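Local coordinates for TATA-box-binding protein (Sulfolobus acidocaldarius, PDB 1MP9), which probably binds the TATA-box promoter element near the start site of archaeal genes and thereby takes part in activating their transcription by RNA polymerase, at residues M69-A74 with K82-I87; F126-N131 with K176-K181. One frame throughout, in Å; residues are numbered along the deposited sequence.

Contact 1 (M69-A74 with K82-I87); sequences MVVTGA and KAVKRI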
loop_
_atom_site.group_PDB
_atom_site.type_symbol
_atom_site.label_atom_id
_atom_site.label_comp_id
_atom_site.label_asym_id
_atom_site.label_seq_id
_atom_site.Cartn_x
_atom_site.Cartn_y
_atom_site.Cartn_z
ATOM N N MET A 69 -23.607 10.397 6.447
ATOM C CA MET A 69 -23.829 9.731 5.176
ATOM C C MET A 69 -22.468 9.570 4.460
ATOM O O MET A 69 -21.660 10.501 4.407
ATOM C CB MET A 69 -24.821 10.563 4.364
ATOM C CG MET A 69 -25.201 10.006 3.017
ATOM S SD MET A 69 -26.686 10.899 2.397
ATOM C CE MET A 69 -25.909 12.501 1.942
ATOM N N VAL A 70 -22.192 8.375 3.951
ATOM C CA VAL A 70 -20.953 8.165 3.213
ATOM C C VAL A 70 -21.359 8.066 1.743
ATOM O O VAL A 70 -22.225 7.268 1.402
ATOM C CB VAL A 70 -20.239 6.865 3.630
ATOM C CG1 VAL A 70 -19.005 6.639 2.693
ATOM C CG2 VAL A 70 -19.755 6.966 5.109
ATOM N N VAL A 71 -20.737 8.874 0.886
ATOM C CA VAL A 71 -21.042 8.881 -0.543
ATOM C C VAL A 71 -19.812 8.430 -1.318
ATOM O O VAL A 71 -18.708 8.961 -1.132
ATOM C CB VAL A 71 -21.485 10.289 -0.977
ATOM C CG1 VAL A 71 -21.782 10.332 -2.476
ATOM C CG2 VAL A 71 -22.753 10.669 -0.186
ATOM N N THR A 72 -20.002 7.446 -2.189
ATOM C CA THR A 72 -18.900 6.901 -2.945
ATOM C C THR A 72 -19.243 6.780 -4.426
ATOM O O THR A 72 -20.418 6.622 -4.784
ATOM C CB THR A 72 -18.520 5.518 -2.372
ATOM O OG1 THR A 72 -17.354 5.039 -3.014
ATOM C CG2 THR A 72 -19.670 4.507 -2.582
ATOM N N GLY A 73 -18.226 6.882 -5.279
ATOM C CA GLY A 73 -18.455 6.763 -6.711
ATOM C C GLY A 73 -18.141 7.978 -7.570
ATOM O O GLY A 73 -17.807 7.821 -8.756
ATOM N N ALA A 74 -18.222 9.187 -7.006
ATOM C CA ALA A 74 -17.951 10.401 -7.792
ATOM C C ALA A 74 -16.479 10.462 -8.214
ATOM O O ALA A 74 -15.595 10.019 -7.466
ATOM C CB ALA A 74 -18.303 11.635 -6.985
ATOM N N LYS A 82 -23.014 17.409 -7.051
ATOM C CA LYS A 82 -24.296 17.179 -7.707
ATOM C C LYS A 82 -24.960 15.950 -7.130
ATOM O O LYS A 82 -26.170 15.917 -6.939
ATOM C CB LYS A 82 -24.131 17.002 -9.215
ATOM C CG LYS A 82 -23.620 18.242 -9.934
ATOM C CD LYS A 82 -23.560 18.004 -11.439
ATOM C CE LYS A 82 -22.531 18.919 -12.101
ATOM N NZ LYS A 82 -22.742 18.971 -13.581
ATOM N N ALA A 83 -24.166 14.925 -6.867
ATOM C CA ALA A 83 -24.708 13.701 -6.293
ATOM C C ALA A 83 -25.293 13.954 -4.913
ATOM O O ALA A 83 -26.385 13.500 -4.600
ATOM C CB ALA A 83 -23.605 12.640 -6.205
ATOM N N VAL A 84 -24.575 14.697 -4.084
ATOM C CA VAL A 84 -25.058 14.962 -2.736
ATOM C C VAL A 84 -26.386 15.719 -2.786
ATOM O O VAL A 84 -27.340 15.381 -2.068
ATOM C CB VAL A 84 -24.042 15.778 -1.942
ATOM C CG1 VAL A 84 -24.672 16.287 -0.659
ATOM C CG2 VAL A 84 -22.842 14.903 -1.590
ATOM N N LYS A 85 -26.433 16.745 -3.629
ATOM C CA LYS A 85 -27.654 17.540 -3.783
ATOM C C LYS A 85 -28.775 16.638 -4.269
ATOM O O LYS A 85 -29.912 16.717 -3.805
ATOM C CB LYS A 85 -27.445 18.672 -4.789
ATOM C CG LYS A 85 -26.532 19.771 -4.299
ATOM C CD LYS A 85 -26.520 20.945 -5.291
ATOM C CE LYS A 85 -25.577 22.078 -4.824
ATOM N NZ LYS A 85 -25.624 23.320 -5.707
ATOM N N ARG A 86 -28.452 15.763 -5.209
ATOM C CA ARG A 86 -29.470 14.870 -5.728
ATOM C C ARG A 86 -29.976 13.979 -4.598
ATOM O O ARG A 86 -31.186 13.824 -4.414
ATOM C CB ARG A 86 -28.898 14.025 -6.868
ATOM C CG ARG A 86 -29.956 13.264 -7.624
ATOM C CD ARG A 86 -29.389 12.411 -8.761
ATOM N NE ARG A 86 -30.485 11.710 -9.436
ATOM C CZ ARG A 86 -30.341 10.693 -10.280
ATOM N NH1 ARG A 86 -29.131 10.223 -10.584
ATOM N NH2 ARG A 86 -31.424 10.134 -10.806
ATOM N N ILE A 87 -29.057 13.425 -3.809
ATOM C CA ILE A 87 -29.467 12.548 -2.716
ATOM C C ILE A 87 -30.335 13.292 -1.705
ATOM O O ILE A 87 -31.418 12.829 -1.335
ATOM C CB ILE A 87 -28.242 11.947 -1.979
ATOM C CG1 ILE A 87 -27.483 11.012 -2.918
ATOM C CG2 ILE A 87 -28.689 11.194 -0.731
ATOM C CD1 ILE A 87 -26.060 10.671 -2.453
#

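Contact 2 (F126-N131 with K176-K181); sequences FLLENN and KKIFDK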
loop_
_atom_site.group_PDB
_atom_site.type_symbol
_atom_site.label_atom_id
_atom_site.label_comp_id
_atom_site.label_asym_id
_atom_site.label_seq_id
_atom_site.Cartn_x
_atom_site.Cartn_y
_atom_site.Cartn_z
ATOM N N PHE A 126 15.734 -0.750 -4.115
ATOM C CA PHE A 126 16.858 -0.596 -3.222
ATOM C C PHE A 126 17.445 0.805 -3.156
ATOM O O PHE A 126 18.401 1.027 -2.431
ATOM C CB PHE A 126 17.928 -1.616 -3.576
ATOM C CG PHE A 126 17.517 -3.023 -3.279
ATOM C CD1 PHE A 126 17.539 -3.996 -4.282
ATOM C CD2 PHE A 126 17.013 -3.354 -2.024
ATOM C CE1 PHE A 126 17.052 -5.289 -4.040
ATOM C CE2 PHE A 126 16.512 -4.650 -1.762
ATOM C CZ PHE A 126 16.531 -5.618 -2.777
ATOM N N LEU A 127 16.906 1.757 -3.909
ATOM C CA LEU A 127 17.435 3.107 -3.826
ATOM C C LEU A 127 16.422 4.081 -3.201
ATOM O O LEU A 127 16.785 5.174 -2.752
ATOM C CB LEU A 127 17.891 3.601 -5.208
ATOM C CG LEU A 127 18.929 2.719 -5.951
ATOM C CD1 LEU A 127 19.171 3.314 -7.339
ATOM C CD2 LEU A 127 20.252 2.591 -5.177
ATOM N N LEU A 128 15.143 3.697 -3.195
ATOM C CA LEU A 128 14.124 4.526 -2.579
ATOM C C LEU A 128 14.099 4.048 -1.149
ATOM O O LEU A 128 14.653 3.020 -0.825
ATOM C CB LEU A 128 12.727 4.259 -3.165
ATOM C CG LEU A 128 12.332 4.735 -4.566
ATOM C CD1 LEU A 128 10.976 4.129 -4.978
ATOM C CD2 LEU A 128 12.266 6.235 -4.566
ATOM N N GLU A 129 13.444 4.802 -0.290
ATOM C CA GLU A 129 13.284 4.388 1.093
ATOM C C GLU A 129 11.899 3.741 1.172
ATOM O O GLU A 129 11.268 3.466 0.139
ATOM C CB GLU A 129 13.328 5.612 2.004
ATOM C CG GLU A 129 14.717 5.938 2.545
ATOM C CD GLU A 129 15.235 4.853 3.483
ATOM O OE1 GLU A 129 15.644 3.778 2.990
ATOM O OE2 GLU A 129 15.218 5.073 4.718
ATOM N N ASN A 130 11.445 3.536 2.406
ATOM C CA ASN A 130 10.137 2.973 2.788
ATOM C C ASN A 130 9.263 2.278 1.762
ATOM O O ASN A 130 8.109 2.706 1.519
ATOM C CB ASN A 130 9.270 4.048 3.478
ATOM C CG ASN A 130 10.060 5.277 3.899
ATOM O OD1 ASN A 130 9.819 6.390 3.404
ATOM N ND2 ASN A 130 11.005 5.089 4.808
ATOM N N ASN A 131 9.746 1.164 1.209
ATOM C CA ASN A 131 8.937 0.478 0.212
ATOM C C ASN A 131 8.976 -1.031 0.270
ATOM O O ASN A 131 9.837 -1.644 0.911
ATOM C CB ASN A 131 9.393 0.893 -1.189
ATOM C CG ASN A 131 10.693 0.219 -1.597
ATOM O OD1 ASN A 131 11.787 0.788 -1.459
ATOM N ND2 ASN A 131 10.590 -1.010 -2.079
ATOM N N LYS A 176 4.134 13.868 -9.117
ATOM C CA LYS A 176 5.335 14.584 -9.553
ATOM C C LYS A 176 6.518 14.269 -8.635
ATOM O O LYS A 176 7.646 14.175 -9.095
ATOM C CB LYS A 176 5.146 16.121 -9.577
ATOM C CG LYS A 176 6.464 16.826 -10.013
ATOM C CD LYS A 176 6.467 18.355 -9.966
ATOM C CE LYS A 176 7.915 18.946 -10.208
ATOM N NZ LYS A 176 8.570 18.381 -11.421
ATOM N N LYS A 177 6.266 14.129 -7.338
ATOM C CA LYS A 177 7.352 13.844 -6.405
ATOM C C LYS A 177 8.032 12.498 -6.656
ATOM O O LYS A 177 9.253 12.432 -6.739
ATOM C CB LYS A 177 6.829 13.888 -4.962
ATOM C CG LYS A 177 7.908 13.893 -3.858
ATOM C CD LYS A 177 7.242 14.275 -2.510
ATOM C CE LYS A 177 8.103 13.905 -1.296
ATOM N NZ LYS A 177 7.514 14.431 -0.016
ATOM N N ILE A 178 7.264 11.419 -6.782
ATOM C CA ILE A 178 7.890 10.133 -6.991
ATOM C C ILE A 178 8.512 10.074 -8.354
ATOM O O ILE A 178 9.536 9.421 -8.551
ATOM C CB ILE A 178 6.875 8.956 -6.754
ATOM C CG1 ILE A 178 7.626 7.626 -6.634
ATOM C CG2 ILE A 178 5.859 8.908 -7.833
ATOM C CD1 ILE A 178 8.478 7.517 -5.412
ATOM N N PHE A 179 7.914 10.774 -9.316
ATOM C CA PHE A 179 8.477 10.809 -10.665
ATOM C C PHE A 179 9.874 11.443 -10.596
ATOM O O PHE A 179 10.840 10.911 -11.112
ATOM C CB PHE A 179 7.606 11.661 -11.614
ATOM C CG PHE A 179 8.267 11.931 -12.959
ATOM C CD1 PHE A 179 8.312 10.939 -13.937
ATOM C CD2 PHE A 179 8.840 13.170 -13.239
ATOM C CE1 PHE A 179 8.929 11.182 -15.204
ATOM C CE2 PHE A 179 9.453 13.425 -14.497
ATOM C CZ PHE A 179 9.490 12.415 -15.479
ATOM N N ASP A 180 9.961 12.610 -9.974
ATOM C CA ASP A 180 11.233 13.310 -9.848
ATOM C C ASP A 180 12.246 12.471 -9.093
ATOM O O ASP A 180 13.416 12.434 -9.460
ATOM C CB ASP A 180 11.019 14.633 -9.117
ATOM C CG ASP A 180 10.300 15.647 -9.967
ATOM O OD1 ASP A 180 9.716 16.618 -9.416
ATOM O OD2 ASP A 180 10.315 15.472 -11.198
ATOM N N LYS A 181 11.816 11.782 -8.044
ATOM C CA LYS A 181 12.769 10.960 -7.324
ATOM C C LYS A 181 13.213 9.774 -8.210
ATOM O O LYS A 181 14.397 9.433 -8.251
ATOM C CB LYS A 181 12.171 10.465 -5.996
ATOM C CG LYS A 181 13.129 9.580 -5.158
ATOM C CD LYS A 181 14.462 10.300 -4.787
ATOM C CE LYS A 181 14.805 10.079 -3.308
ATOM N NZ LYS A 181 16.216 10.484 -2.934
#

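Contact 1 (M69-A74 with K82-I87)
Val71 and Val84 bring the two backbones nearest, with their CA atoms 7.6 Å apart, where strand 69-72 packs against helix 82-87 at an axis separation of 10.0 Å and an angle of 132° between the two chain directions. Ile87 is the hub of the packing, because its two branches serve different partners. Its CG2 lies 3.7 Å from Met69 SD, the two side chains sliding past each other in opposite senses. Met69 leaves the strand with CG anti to the backbone N (chi1 -179°), and a bend at chi3 (74°) folds the terminal methyl back, so that Met69 CE also comes within 4.1 Å of Ile87 CG2. The other branch reaches tip to tip toward the strand, Ile87 CD1 meeting Val71 CG2 at 4.0 Å. That same Val71 methyl faces Val84 CG2 more loosely, at 4.5 Å. Around this group, Val22 lies against Met69 and Val84, Ile59 and Leu80 adjoin Val71, and Phe52 and Leu54 touch Ile87. This is the layer between helix and antiparallel sheet on the convex side of the first half of the TBP saddle. Val70 and Thr72, the intervening strand residues, instead pack on Phe126 of the second subunit. No hydrogen bond joins strand to helix; backbone bonds tie the strand to its sheet neighbours, Met69 to Val22 and Val70 to Leu62. The helix is therefore held on this part of the sheet by the fit of buried methyl groups and a thioether, not by directional polar bonds.

Contact 2 (F126-N131 with K176-K181)
A small, apolar loop-to-helix contact brings Leu128, just beyond helix 121-127, against Ile178 and Lys181 on the long helix 168-184 of the second repeat. One methyl does the touching: Leu128 CD2 lies 3.5 Å from Lys181 CG and 4.1 Å from Ile178 CD1. The leucine crosses the isoleucine at about a right angle but runs alongside the lysine in the opposite sense. With Lys181 CG anti to the backbone N (chi1 -180°), this methylene is set against the Leu128 methyl, and bends at chi2 (59°) and chi3 carry the rest of the chain on to the amine, which has a long, weak ion pair with Glu184. In the TBP saddle this helix lies across the convex face of the sheet, and Ile178 also rests on Leu152 and Ile154 of strand 150-154. Leu185, just past the helix, touches both Leu127 and Leu128, extending the apolar patch. One turn apart on the same helix, Lys176 NZ and Asp180 OD1 form a salt bridge of 2.9 Å, its hydrogen bond weak. Leu127 also packs on Phe47 of the second subunit.

How the contacts relate
Contacts 1 and 2 sit in the two repeats, on opposite sides of the chain's centre, with their nearest atoms about 20 Å apart. Each uses the long helix of its own repeat, and Ile87 and Ile178 occupy matching positions in the two. Contact 1 is helix against an interior strand of the sheet, wholly buried and built from aliphatic groups and a thioether. Contact 2 lies farther out, smaller in area, where a loop meets the helix flank; Leu128 and Ile178 are buried, while Lys181, partly exposed at the edge, lends a methylene. Both regions also meet the second subunit: Phe126, at the start of 126-131, is in that subunit the residue that meets strand 69-72.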